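Long-range contacts in 401aa long hypothetical glucose-1-phosphate thymidylyltransferase (Sulfolobus tokodaii, PDB 2GGO), which probably works as a bifunctional sugar nucleotidyltransferase and acetyltransferase in making UDP-N-acetylglucosamine and UDP-N-acetylgalactosamine: residues V26-K31 with I216-W221; I282-N287 with E297-E302; D314-E319 with G356-G361. All blocks are in the same frame, centred on the assembly; numbering follows the deposited sequence.

Contact 1 (V26-K31 with I216-W221); sequences VPILSK and IDVNKW
The carboxamide of N219 lies against the backbone from P27 to L29, with both of its polar atoms engaged and I28 bridged between them. ND2 donates to P27 O at 3.0 Å; this oxygen lies near the amide plane of N219, 13° out of it, as expected for a well-directed N-H. OD1 of N219 in turn accepts L29 N at 2.7 Å, a nearly straight bond (166° at the hydrogen) whose donor stands tilted from the plane of the side-chain carbonyl. Between the two bonds, I28 CA approaches N219 OD1 to 3.5 Å. The first torsion of N219, chi1 -100°, is well off a staggered value, and this turn allows the buried amide to meet both backbone groups at once while ND2 also bonds I215 O one helical turn back. Replacing N219 with a leucine would probably leave P27 O and L29 N without their mates inside a buried contact and give the turn freedom to shift against the helix. Apolar contact flanks the amide. CG1 of I28 meets CG2 of V218 at 4.0 Å, and CG2 of I28, placed opposite its own backbone N, comes to 4.0 Å from V218 O. On the other flank, L29 CD2 lies 4.1 Å from N219 O, the two side chains passing in opposite directions. L29 N is available to the asparagine because the turn uses other groups: I28 and K31 pair through both their N and O atoms. This is a two-residue beta hairpin with a type II' turn, its outer backbone read by an asparagine of helix 212-225 within the nucleotidyltransferase region.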
ATOM      1  N   VAL A  26       4.443  -0.016   4.156  1.00 30.54           N
ATOM      2  CA  VAL A  26       3.148   0.666   4.308  1.00 31.26           C
ATOM      3  C   VAL A  26       2.302  -0.179   5.260  1.00 30.13           C
ATOM      4  O   VAL A  26       2.172  -1.395   5.012  1.00 29.98           O
ATOM      5  CB  VAL A  26       2.446   0.807   2.943  1.00 30.34           C
ATOM      6  CG1 VAL A  26       0.951   1.085   3.087  1.00 33.24           C
ATOM      7  CG2 VAL A  26       3.051   1.914   2.151  1.00 31.80           C
ATOM      8  N   PRO A  27       1.726   0.443   6.350  1.00 30.51           N
ATOM      9  CA  PRO A  27       0.920  -0.360   7.245  1.00 29.46           C
ATOM     10  C   PRO A  27      -0.517  -0.591   6.752  1.00 30.67           C
ATOM     11  O   PRO A  27      -1.147   0.245   6.062  1.00 30.53           O
ATOM     12  CB  PRO A  27       0.961   0.417   8.571  1.00 29.62           C
ATOM     13  CG  PRO A  27       1.162   1.794   8.208  1.00 28.82           C
ATOM     14  CD  PRO A  27       1.753   1.854   6.809  1.00 29.58           C
ATOM     15  N   ILE A  28      -0.990  -1.785   7.054  1.00 30.98           N
ATOM     16  CA  ILE A  28      -2.365  -2.142   6.873  1.00 31.89           C
ATOM     17  C   ILE A  28      -2.733  -2.500   8.292  1.00 31.80           C
ATOM     18  O   ILE A  28      -2.158  -3.447   8.866  1.00 32.88           O
ATOM     19  CB  ILE A  28      -2.502  -3.346   5.940  1.00 32.66           C
ATOM     20  CG1 ILE A  28      -1.875  -3.017   4.592  1.00 33.25           C
ATOM     21  CG2 ILE A  28      -3.976  -3.723   5.794  1.00 31.51           C
ATOM     22  CD1 ILE A  28      -1.381  -4.216   3.906  1.00 38.02           C
ATOM     23  N   LEU A  29      -3.632  -1.714   8.885  1.00 32.31           N
ATOM     24  CA  LEU A  29      -3.870  -1.760  10.317  1.00 31.89           C
ATOM     25  C   LEU A  29      -2.510  -1.729  10.986  1.00 33.71           C
ATOM     26  O   LEU A  29      -1.651  -0.925  10.615  1.00 34.29           O
ATOM     27  CB  LEU A  29      -4.683  -3.002  10.695  1.00 31.39           C
ATOM     28  CG  LEU A  29      -6.037  -3.138  10.003  1.00 30.71           C
ATOM     29  CD1 LEU A  29      -6.788  -4.386  10.444  1.00 23.40           C
ATOM     30  CD2 LEU A  29      -6.917  -1.898  10.196  1.00 24.30           C
ATOM     31  N   SER A  30      -2.245  -2.643  11.900  1.00 35.09           N
ATOM     32  CA  SER A  30      -1.018  -2.538  12.648  1.00 35.84           C
ATOM     33  C   SER A  30       0.261  -3.091  12.017  1.00 35.78           C
ATOM     34  O   SER A  30       1.321  -2.963  12.627  1.00 37.02           O
ATOM     35  CB  SER A  30      -1.216  -3.214  13.989  1.00 36.52           C
ATOM     36  OG  SER A  30      -1.121  -4.620  13.843  1.00 41.22           O
ATOM     37  N   LYS A  31       0.227  -3.713  10.837  1.00 35.11           N
ATOM     38  CA  LYS A  31       1.479  -4.314  10.350  1.00 34.36           C
ATOM     39  C   LYS A  31       1.779  -4.003   8.914  1.00 31.26           C
ATOM     40  O   LYS A  31       0.857  -3.746   8.138  1.00 30.82           O
ATOM     41  CB  LYS A  31       1.606  -5.821  10.710  1.00 34.95           C
ATOM     42  CG  LYS A  31       0.636  -6.762  10.052  1.00 38.09           C
ATOM     43  CD  LYS A  31       0.446  -8.065  10.838  1.00 37.96           C
ATOM     44  CE  LYS A  31      -0.478  -9.006  10.029  1.00 42.73           C
ATOM     45  NZ  LYS A  31      -0.670 -10.388  10.560  1.00 46.44           N
ATOM     46  N   ILE A 216      -5.772   3.874   1.810  1.00 23.81           N
ATOM     47  CA  ILE A 216      -7.117   3.921   2.401  1.00 22.22           C
ATOM     48  C   ILE A 216      -7.934   2.681   1.965  1.00 21.56           C
ATOM     49  O   ILE A 216      -8.439   1.960   2.776  1.00 21.10           O
ATOM     50  CB  ILE A 216      -7.879   5.253   2.131  1.00 23.23           C
ATOM     51  CG1 ILE A 216      -7.010   6.461   2.577  1.00 23.97           C
ATOM     52  CG2 ILE A 216      -9.083   5.262   3.026  1.00 22.40           C
ATOM     53  CD1 ILE A 216      -7.375   7.883   1.957  1.00 19.43           C
ATOM     54  N   ASP A 217      -8.062   2.467   0.678  1.00 21.79           N
ATOM     55  CA  ASP A 217      -8.639   1.244   0.144  1.00 24.15           C
ATOM     56  C   ASP A 217      -8.257  -0.008   0.978  1.00 24.93           C
ATOM     57  O   ASP A 217      -9.126  -0.589   1.661  1.00 26.73           O
ATOM     58  CB  ASP A 217      -8.198   1.092  -1.322  1.00 24.22           C
ATOM     59  CG  ASP A 217      -8.694   2.206  -2.191  1.00 24.02           C
ATOM     60  OD1 ASP A 217      -9.571   2.944  -1.712  1.00 32.30           O
ATOM     61  OD2 ASP A 217      -8.218   2.386  -3.344  1.00 28.27           O
ATOM     62  N   VAL A 218      -6.989  -0.420   0.996  1.00 24.85           N
ATOM     63  CA  VAL A 218      -6.719  -1.716   1.711  1.00 26.14           C
ATOM     64  C   VAL A 218      -6.955  -1.706   3.213  1.00 26.26           C
ATOM     65  O   VAL A 218      -7.286  -2.738   3.861  1.00 28.68           O
ATOM     66  CB  VAL A 218      -5.313  -2.334   1.388  1.00 27.44           C
ATOM     67  CG1 VAL A 218      -5.186  -2.547  -0.086  1.00 30.65           C
ATOM     68  CG2 VAL A 218      -4.239  -1.375   1.811  1.00 28.67           C
ATOM     69  N   ASN A 219      -6.769  -0.552   3.830  1.00 25.64           N
ATOM     70  CA  ASN A 219      -6.893  -0.508   5.281  1.00 24.65           C
ATOM     71  C   ASN A 219      -8.353  -0.581   5.591  1.00 25.18           C
ATOM     72  O   ASN A 219      -8.737  -1.174   6.600  1.00 27.17           O
ATOM     73  CB  ASN A 219      -6.303   0.822   5.801  1.00 23.67           C
ATOM     74  CG  ASN A 219      -4.946   0.683   6.342  1.00 18.97           C
ATOM     75  OD1 ASN A 219      -4.763   0.291   7.476  1.00 22.72           O
ATOM     76  ND2 ASN A 219      -3.949   1.026   5.549  1.00 18.79           N
ATOM     77  N   LYS A 220      -9.188  -0.029   4.700  1.00 25.13           N
ATOM     78  CA  LYS A 220     -10.648  -0.153   4.895  1.00 24.53           C
ATOM     79  C   LYS A 220     -11.059  -1.605   4.762  1.00 25.75           C
ATOM     80  O   LYS A 220     -11.660  -2.182   5.664  1.00 24.09           O
ATOM     81  CB  LYS A 220     -11.398   0.692   3.889  1.00 24.66           C
ATOM     82  CG  LYS A 220     -11.471   2.184   4.226  1.00 19.16           C
ATOM     83  CD  LYS A 220     -12.232   2.868   3.156  1.00 21.38           C
ATOM     84  CE  LYS A 220     -13.743   2.629   3.353  1.00 20.06           C
ATOM     85  NZ  LYS A 220     -14.359   3.402   2.268  1.00 23.28           N
ATOM     86  N   TRP A 221     -10.656  -2.228   3.660  1.00 27.63           N
ATOM     87  CA  TRP A 221     -10.889  -3.682   3.529  1.00 29.25           C
ATOM     88  C   TRP A 221     -10.471  -4.498   4.768  1.00 28.80           C
ATOM     89  O   TRP A 221     -11.248  -5.260   5.343  1.00 30.28           O
ATOM     90  CB  TRP A 221     -10.207  -4.228   2.285  1.00 30.95           C
ATOM     91  CG  TRP A 221     -10.721  -5.615   2.012  1.00 33.64           C
ATOM     92  CD1 TRP A 221     -11.838  -5.948   1.293  1.00 35.59           C
ATOM     93  CD2 TRP A 221     -10.181  -6.848   2.518  1.00 34.42           C
ATOM     94  NE1 TRP A 221     -12.008  -7.316   1.303  1.00 35.27           N
ATOM     95  CE2 TRP A 221     -11.009  -7.888   2.052  1.00 35.05           C
ATOM     96  CE3 TRP A 221      -9.064  -7.173   3.297  1.00 33.87           C
ATOM     97  CZ2 TRP A 221     -10.742  -9.237   2.336  1.00 34.47           C
ATOM     98  CZ3 TRP A 221      -8.813  -8.477   3.589  1.00 34.72           C
ATOM     99  CH2 TRP A 221      -9.649  -9.508   3.117  1.00 35.02           C
TER

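Contact 2 (I282-N287 with E297-E302); sequences ILVEKN and ESVIME
Two neighbouring coils of the parallel beta-helix built by the hexapeptide-repeat part of the chain meet here, strand 281-283 alongside strand 298-300. The evidence is a ladder of three backbone bonds: I282 N to S298 O at 3.0 Å, I300 N to I282 O at 3.0 Å, and V284 N to I300 O at 2.9 Å. The bond from V284 N is almost straight, 174° at its hydrogen. I282 pairs with V299 and L283 with I300, a spacing of 17 residues, consistent with one coil made of three hexapeptide-like sides. In such a helix, equivalent residues of successive coils stack. L283 and I300 accordingly run in step, their branches directed alike, CD2 of L283 being 3.9 Å from CD1 of I300, and I317 continues this row. I282 and V299 occupy the opposite face, where both touch N219 of helix 212-225. V284 points toward the other coil: its CG1 is 3.8 Å from M301 CA, while CG2 packs on E302 CG at 3.6 Å. That CG, set beside its own backbone N by chi1 -60°, also meets the carboxylate of E285, whose OE1 lies 3.2 Å from E302 CG; the bend at the second torsion of E302 (chi2 91°) then turns its carboxylate. The two carboxylates stay apart, OE1 of E285 being 4.6 Å from OE2 of E302; R21 forms a salt bridge with E302, which probably eases the proximity of the like charges.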
ATOM      1  N   ILE A 282      -8.462   4.723  11.329  1.00 22.70           N
ATOM      2  CA  ILE A 282      -7.449   3.717  11.587  1.00 22.48           C
ATOM      3  C   ILE A 282      -6.256   4.374  12.224  1.00 21.53           C
ATOM      4  O   ILE A 282      -5.528   5.104  11.581  1.00 22.18           O
ATOM      5  CB  ILE A 282      -7.077   2.930  10.229  1.00 22.84           C
ATOM      6  CG1 ILE A 282      -8.275   2.022   9.826  1.00 23.05           C
ATOM      7  CG2 ILE A 282      -5.732   2.120  10.304  1.00 20.72           C
ATOM      8  CD1 ILE A 282      -8.698   2.307   8.371  1.00 18.81           C
ATOM      9  N   LEU A 283      -6.047   4.167  13.519  1.00 21.67           N
ATOM     10  CA  LEU A 283      -4.855   4.758  14.104  1.00 22.17           C
ATOM     11  C   LEU A 283      -3.881   3.640  14.288  1.00 22.76           C
ATOM     12  O   LEU A 283      -4.158   2.779  15.147  1.00 22.32           O
ATOM     13  CB  LEU A 283      -5.179   5.355  15.481  1.00 20.48           C
ATOM     14  CG  LEU A 283      -6.422   6.252  15.354  1.00 21.59           C
ATOM     15  CD1 LEU A 283      -7.077   6.554  16.740  1.00 17.78           C
ATOM     16  CD2 LEU A 283      -6.016   7.501  14.657  1.00 15.82           C
ATOM     17  N   VAL A 284      -2.767   3.626  13.557  1.00 23.11           N
ATOM     18  CA  VAL A 284      -1.966   2.385  13.518  1.00 25.73           C
ATOM     19  C   VAL A 284      -1.273   1.994  14.826  1.00 27.59           C
ATOM     20  O   VAL A 284      -1.259   0.824  15.196  1.00 29.71           O
ATOM     21  CB  VAL A 284      -1.012   2.211  12.314  1.00 26.33           C
ATOM     22  CG1 VAL A 284      -1.465   2.886  11.048  1.00 26.30           C
ATOM     23  CG2 VAL A 284       0.438   2.410  12.647  1.00 27.72           C
ATOM     24  N   GLU A 285      -0.751   2.965  15.552  1.00 28.01           N
ATOM     25  CA  GLU A 285      -0.002   2.700  16.756  1.00 28.92           C
ATOM     26  C   GLU A 285       0.370   4.015  17.453  1.00 28.57           C
ATOM     27  O   GLU A 285       0.932   4.914  16.817  1.00 28.30           O
ATOM     28  CB  GLU A 285       1.298   2.006  16.354  1.00 28.84           C
ATOM     29  CG  GLU A 285       2.308   1.872  17.448  1.00 32.80           C
ATOM     30  CD  GLU A 285       3.605   1.239  16.962  1.00 40.33           C
ATOM     31  OE1 GLU A 285       3.795   1.054  15.735  1.00 43.31           O
ATOM     32  OE2 GLU A 285       4.447   0.931  17.819  1.00 44.72           O
ATOM     33  N   LYS A 286       0.118   4.082  18.756  1.00 28.44           N
ATOM     34  CA  LYS A 286       0.657   5.151  19.572  1.00 28.84           C
ATOM     35  C   LYS A 286       0.292   6.558  19.082  1.00 28.45           C
ATOM     36  O   LYS A 286       1.172   7.436  18.919  1.00 27.14           O
ATOM     37  CB  LYS A 286       2.176   5.004  19.645  1.00 29.64           C
ATOM     38  CG  LYS A 286       2.586   4.000  20.685  1.00 31.84           C
ATOM     39  CD  LYS A 286       4.073   3.919  20.773  1.00 37.08           C
ATOM     40  CE  LYS A 286       4.493   2.709  21.600  1.00 39.20           C
ATOM     41  NZ  LYS A 286       5.927   2.436  21.239  1.00 42.62           N
ATOM     42  N   ASN A 287      -1.007   6.765  18.849  1.00 28.19           N
ATOM     43  CA  ASN A 287      -1.452   7.995  18.243  1.00 26.26           C
ATOM     44  C   ASN A 287      -2.091   8.816  19.305  1.00 25.38           C
ATOM     45  O   ASN A 287      -2.591   8.269  20.258  1.00 26.25           O
ATOM     46  CB  ASN A 287      -2.446   7.713  17.132  1.00 25.91           C
ATOM     47  CG  ASN A 287      -1.830   7.000  15.984  1.00 22.04           C
ATOM     48  OD1 ASN A 287      -1.098   7.561  15.189  1.00 21.60           O
ATOM     49  ND2 ASN A 287      -2.117   5.737  15.874  1.00 16.80           N
ATOM     50  N   GLU A 297     -12.449   8.200   8.070  1.00 20.20           N
ATOM     51  CA  GLU A 297     -11.817   7.549   6.921  1.00 19.81           C
ATOM     52  C   GLU A 297     -10.406   7.966   6.635  1.00 18.02           C
ATOM     53  O   GLU A 297     -10.075   8.441   5.539  1.00 17.64           O
ATOM     54  CB  GLU A 297     -12.624   7.761   5.654  1.00 19.58           C
ATOM     55  CG  GLU A 297     -12.397   6.614   4.690  1.00 23.81           C
ATOM     56  CD  GLU A 297     -13.569   6.413   3.763  1.00 29.79           C
ATOM     57  OE1 GLU A 297     -13.365   6.346   2.532  1.00 35.08           O
ATOM     58  OE2 GLU A 297     -14.707   6.336   4.278  1.00 37.45           O
ATOM     59  N   SER A 298      -9.527   7.749   7.584  1.00 16.65           N
ATOM     60  CA  SER A 298      -8.108   8.070   7.362  1.00 14.48           C
ATOM     61  C   SER A 298      -7.231   7.086   8.074  1.00 14.92           C
ATOM     62  O   SER A 298      -7.648   6.457   9.023  1.00 16.54           O
ATOM     63  CB  SER A 298      -7.764   9.478   7.910  1.00 14.47           C
ATOM     64  OG  SER A 298      -8.851  10.331   7.666  1.00 15.87           O
ATOM     65  N   VAL A 299      -5.989   7.042   7.638  1.00 17.08           N
ATOM     66  CA  VAL A 299      -4.985   6.176   8.160  1.00 17.50           C
ATOM     67  C   VAL A 299      -3.962   7.119   8.723  1.00 17.56           C
ATOM     68  O   VAL A 299      -3.419   7.986   8.012  1.00 18.87           O
ATOM     69  CB  VAL A 299      -4.365   5.327   7.025  1.00 16.89           C
ATOM     70  CG1 VAL A 299      -3.379   4.321   7.598  1.00 18.32           C
ATOM     71  CG2 VAL A 299      -5.529   4.600   6.250  1.00 15.78           C
ATOM     72  N   ILE A 300      -3.717   6.976   9.998  1.00 19.26           N
ATOM     73  CA  ILE A 300      -2.762   7.868  10.681  1.00 18.46           C
ATOM     74  C   ILE A 300      -1.741   6.907  11.308  1.00 19.34           C
ATOM     75  O   ILE A 300      -2.067   6.093  12.146  1.00 19.07           O
ATOM     76  CB  ILE A 300      -3.497   8.749  11.738  1.00 20.23           C
ATOM     77  CG1 ILE A 300      -4.550   9.682  11.070  1.00 18.77           C
ATOM     78  CG2 ILE A 300      -2.555   9.618  12.505  1.00  8.80           C
ATOM     79  CD1 ILE A 300      -5.523  10.363  12.101  1.00 18.06           C
ATOM     80  N   MET A 301      -0.512   6.994  10.813  1.00 20.37           N
ATOM     81  CA  MET A 301       0.546   6.065  11.149  1.00 20.37           C
ATOM     82  C   MET A 301       1.210   6.337  12.489  1.00 21.14           C
ATOM     83  O   MET A 301       0.798   7.221  13.271  1.00 22.03           O
ATOM     84  CB  MET A 301       1.534   5.974   9.972  1.00 19.46           C
ATOM     85  CG  MET A 301       0.881   5.483   8.657  1.00 19.05           C
ATOM     86  SD  MET A 301       1.892   5.506   7.172  1.00 21.74           S
ATOM     87  CE  MET A 301       0.630   5.040   5.995  1.00 20.71           C
ATOM     88  N   GLU A 302       2.259   5.570  12.748  1.00 21.18           N
ATOM     89  CA  GLU A 302       2.832   5.352  14.088  1.00 22.66           C
ATOM     90  C   GLU A 302       3.215   6.637  14.822  1.00 21.53           C
ATOM     91  O   GLU A 302       4.030   7.395  14.308  1.00 23.81           O
ATOM     92  CB  GLU A 302       4.124   4.515  13.949  1.00 21.29           C
ATOM     93  CG  GLU A 302       3.950   3.143  13.306  1.00 29.82           C
ATOM     94  CD  GLU A 302       4.123   3.112  11.784  1.00 35.31           C
ATOM     95  OE1 GLU A 302       4.070   4.164  11.137  1.00 34.83           O
ATOM     96  OE2 GLU A 302       4.314   2.004  11.215  1.00 40.20           O
TER

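Contact 3 (D314-E319 with G356-G361); sequences DSVIAE and GAFIGG
Backbone hydrogen bonds carry most of this contact, D314-E319 running alongside G356-G361 with end-to-end directions only 5° apart. V316 N bonds A357 O at 3.0 Å, I359 N bonds V316 O at 3.0 Å, and A318 N bonds I359 O at 2.8 Å, the last more bent at its hydrogen (140°). Upstream, G356 N reaches D314 O from above the carbonyl plane, at 3.1 Å. A side chain adds one weak bond here: S315 OG, which is also bonded to G313 O, accepts A357 N at 3.4 Å. Among the apolar contacts, V316 meets the edge of the F358 ring, CB lying near the ring plane and 3.9 Å from CD1, with V316 CG2 close to both CD1 and CE1. On the other face, I317 stacks on I359, their CG1 atoms 3.8 Å apart. Separately, the methyl of A318 lies against the G360-G361 peptide, CB 3.3 Å from G361 N. Beyond the two segments, E319 forms a salt bridge with R21 and a hydrogen bond with T20; D314 forms salt bridges with K296 and R352 and a hydrogen bond with N331. The 42 residues from V316 to F358 far exceed the 17-residue coil spacing seen earlier in this chain, yet parallel pairing resumes: stacked coils of a hexapeptide-repeat beta-helix, interrupted by a long excursion.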
ATOM      1  N   ASP A 314     -10.725  11.555   5.212  1.00 11.36           N
ATOM      2  CA  ASP A 314     -10.223  10.947   3.972  1.00 14.34           C
ATOM      3  C   ASP A 314      -8.768  11.140   3.659  1.00 13.71           C
ATOM      4  O   ASP A 314      -8.382  11.338   2.489  1.00 16.61           O
ATOM      5  CB  ASP A 314     -10.981  11.514   2.836  1.00 13.10           C
ATOM      6  CG  ASP A 314     -12.490  11.315   3.007  1.00 18.02           C
ATOM      7  OD1 ASP A 314     -12.881  10.131   2.812  1.00 24.26           O
ATOM      8  OD2 ASP A 314     -13.249  12.305   3.350  1.00 18.44           O
ATOM      9  N   SER A 315      -7.943  11.051   4.650  1.00 16.77           N
ATOM     10  CA  SER A 315      -6.527  11.331   4.469  1.00 13.85           C
ATOM     11  C   SER A 315      -5.600  10.211   4.861  1.00 16.49           C
ATOM     12  O   SER A 315      -6.021   9.260   5.520  1.00 17.78           O
ATOM     13  CB  SER A 315      -6.180  12.551   5.294  1.00 12.69           C
ATOM     14  OG  SER A 315      -7.221  13.561   5.080  1.00  6.67           O
ATOM     15  N   VAL A 316      -4.352  10.337   4.444  1.00 18.46           N
ATOM     16  CA  VAL A 316      -3.319   9.380   4.896  1.00 19.29           C
ATOM     17  C   VAL A 316      -2.214  10.162   5.550  1.00 19.17           C
ATOM     18  O   VAL A 316      -1.584  10.999   4.896  1.00 16.30           O
ATOM     19  CB  VAL A 316      -2.666   8.580   3.768  1.00 20.83           C
ATOM     20  CG1 VAL A 316      -1.552   7.688   4.380  1.00 21.68           C
ATOM     21  CG2 VAL A 316      -3.690   7.656   3.078  1.00 18.71           C
ATOM     22  N   ILE A 317      -1.964   9.908   6.825  1.00 17.29           N
ATOM     23  CA  ILE A 317      -0.944  10.715   7.505  1.00 16.60           C
ATOM     24  C   ILE A 317       0.167   9.812   8.019  1.00 15.97           C
ATOM     25  O   ILE A 317      -0.086   8.848   8.709  1.00 17.78           O
ATOM     26  CB  ILE A 317      -1.565  11.483   8.672  1.00 16.27           C
ATOM     27  CG1 ILE A 317      -2.540  12.542   8.203  1.00 14.18           C
ATOM     28  CG2 ILE A 317      -0.558  12.173   9.557  1.00 13.37           C
ATOM     29  CD1 ILE A 317      -3.300  13.030   9.483  1.00 16.31           C
ATOM     30  N   ALA A 318       1.407  10.138   7.690  1.00 14.51           N
ATOM     31  CA  ALA A 318       2.451   9.171   7.873  1.00 15.66           C
ATOM     32  C   ALA A 318       2.953   9.187   9.310  1.00 16.31           C
ATOM     33  O   ALA A 318       2.148   9.560  10.214  1.00 18.92           O
ATOM     34  CB  ALA A 318       3.516   9.334   6.845  1.00 12.65           C
ATOM     35  N   GLU A 319       4.181   8.754   9.588  1.00 16.94           N
ATOM     36  CA  GLU A 319       4.608   8.588  10.979  1.00 17.57           C
ATOM     37  C   GLU A 319       5.203   9.817  11.585  1.00 18.55           C
ATOM     38  O   GLU A 319       5.765  10.634  10.897  1.00 19.44           O
ATOM     39  CB  GLU A 319       5.615   7.401  11.126  1.00 18.77           C
ATOM     40  CG  GLU A 319       7.093   7.607  10.515  1.00 17.87           C
ATOM     41  CD  GLU A 319       7.164   7.561   9.012  1.00 22.25           C
ATOM     42  OE1 GLU A 319       6.147   7.290   8.393  1.00 23.53           O
ATOM     43  OE2 GLU A 319       8.240   7.806   8.411  1.00 23.40           O
ATOM     44  N   GLY A 356      -8.913  14.002   1.087  1.00 13.93           N
ATOM     45  CA  GLY A 356      -8.121  15.026   1.716  1.00 12.89           C
ATOM     46  C   GLY A 356      -6.691  14.908   1.285  1.00 14.33           C
ATOM     47  O   GLY A 356      -6.378  15.000   0.078  1.00 17.79           O
ATOM     48  N   ALA A 357      -5.815  14.796   2.268  1.00 16.12           N
ATOM     49  CA  ALA A 357      -4.420  15.044   2.046  1.00 14.94           C
ATOM     50  C   ALA A 357      -3.502  13.852   2.266  1.00 17.04           C
ATOM     51  O   ALA A 357      -3.857  12.942   2.966  1.00 15.71           O
ATOM     52  CB  ALA A 357      -3.981  16.293   2.876  1.00 18.01           C
ATOM     53  N   PHE A 358      -2.299  13.897   1.665  1.00 17.07           N
ATOM     54  CA  PHE A 358      -1.245  12.904   1.909  1.00 17.88           C
ATOM     55  C   PHE A 358       0.008  13.535   2.559  1.00 17.86           C
ATOM     56  O   PHE A 358       0.716  14.315   1.942  1.00 17.43           O
ATOM     57  CB  PHE A 358      -0.925  12.230   0.587  1.00 18.73           C
ATOM     58  CG  PHE A 358      -2.139  11.668  -0.085  1.00 18.61           C
ATOM     59  CD1 PHE A 358      -2.749  10.555   0.421  1.00 22.20           C
ATOM     60  CD2 PHE A 358      -2.693  12.262  -1.212  1.00 23.41           C
ATOM     61  CE1 PHE A 358      -3.872  10.016  -0.157  1.00 20.45           C
ATOM     62  CE2 PHE A 358      -3.799  11.698  -1.805  1.00 20.88           C
ATOM     63  CZ  PHE A 358      -4.385  10.564  -1.272  1.00 24.47           C
ATOM     64  N   ILE A 359       0.205  13.191   3.831  1.00 17.63           N
ATOM     65  CA  ILE A 359       1.201  13.850   4.697  1.00 18.94           C
ATOM     66  C   ILE A 359       2.398  12.922   5.027  1.00 18.03           C
ATOM     67  O   ILE A 359       2.218  11.879   5.689  1.00 20.19           O
ATOM     68  CB  ILE A 359       0.554  14.267   6.002  1.00 16.85           C
ATOM     69  CG1 ILE A 359      -0.806  14.978   5.798  1.00 20.49           C
ATOM     70  CG2 ILE A 359       1.548  15.037   6.906  1.00 15.59           C
ATOM     71  CD1 ILE A 359      -0.837  16.438   5.270  1.00 14.78           C
ATOM     72  N   GLY A 360       3.608  13.345   4.653  1.00 17.46           N
ATOM     73  CA  GLY A 360       4.817  12.611   4.921  1.00 16.05           C
ATOM     74  C   GLY A 360       5.166  12.515   6.389  1.00 16.71           C
ATOM     75  O   GLY A 360       4.665  13.288   7.199  1.00 18.00           O
ATOM     76  N   GLY A 361       6.004  11.534   6.737  1.00 16.51           N
ATOM     77  CA  GLY A 361       6.538  11.422   8.047  1.00 15.91           C
ATOM     78  C   GLY A 361       7.212  12.647   8.599  1.00 17.56           C
ATOM     79  O   GLY A 361       7.912  13.383   7.876  1.00 16.81           O
TER

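The three contacts come in succession along the chain, without overlap. Contacts 2 and 3 share one parallel sheet of the beta-helix: their centres are about 10 Å apart, strands 298-300 and 316-317 are neighbours, and V299 O and I317 N, at 2.7 Å, probably bond. Contact 1 belongs to the nucleotidyltransferase part, its centre about 10 Å from that of contact 2 and about 13 Å from that of contact 3. Helix 212-225 lies across the outer face of this sheet: K220 NZ forms a salt bridge with E297 OE1 at 3.1 Å, and I216 CG1 packs on V316 CG2 at 3.6 Å. Together they trace the junction between the two parts of the enzyme.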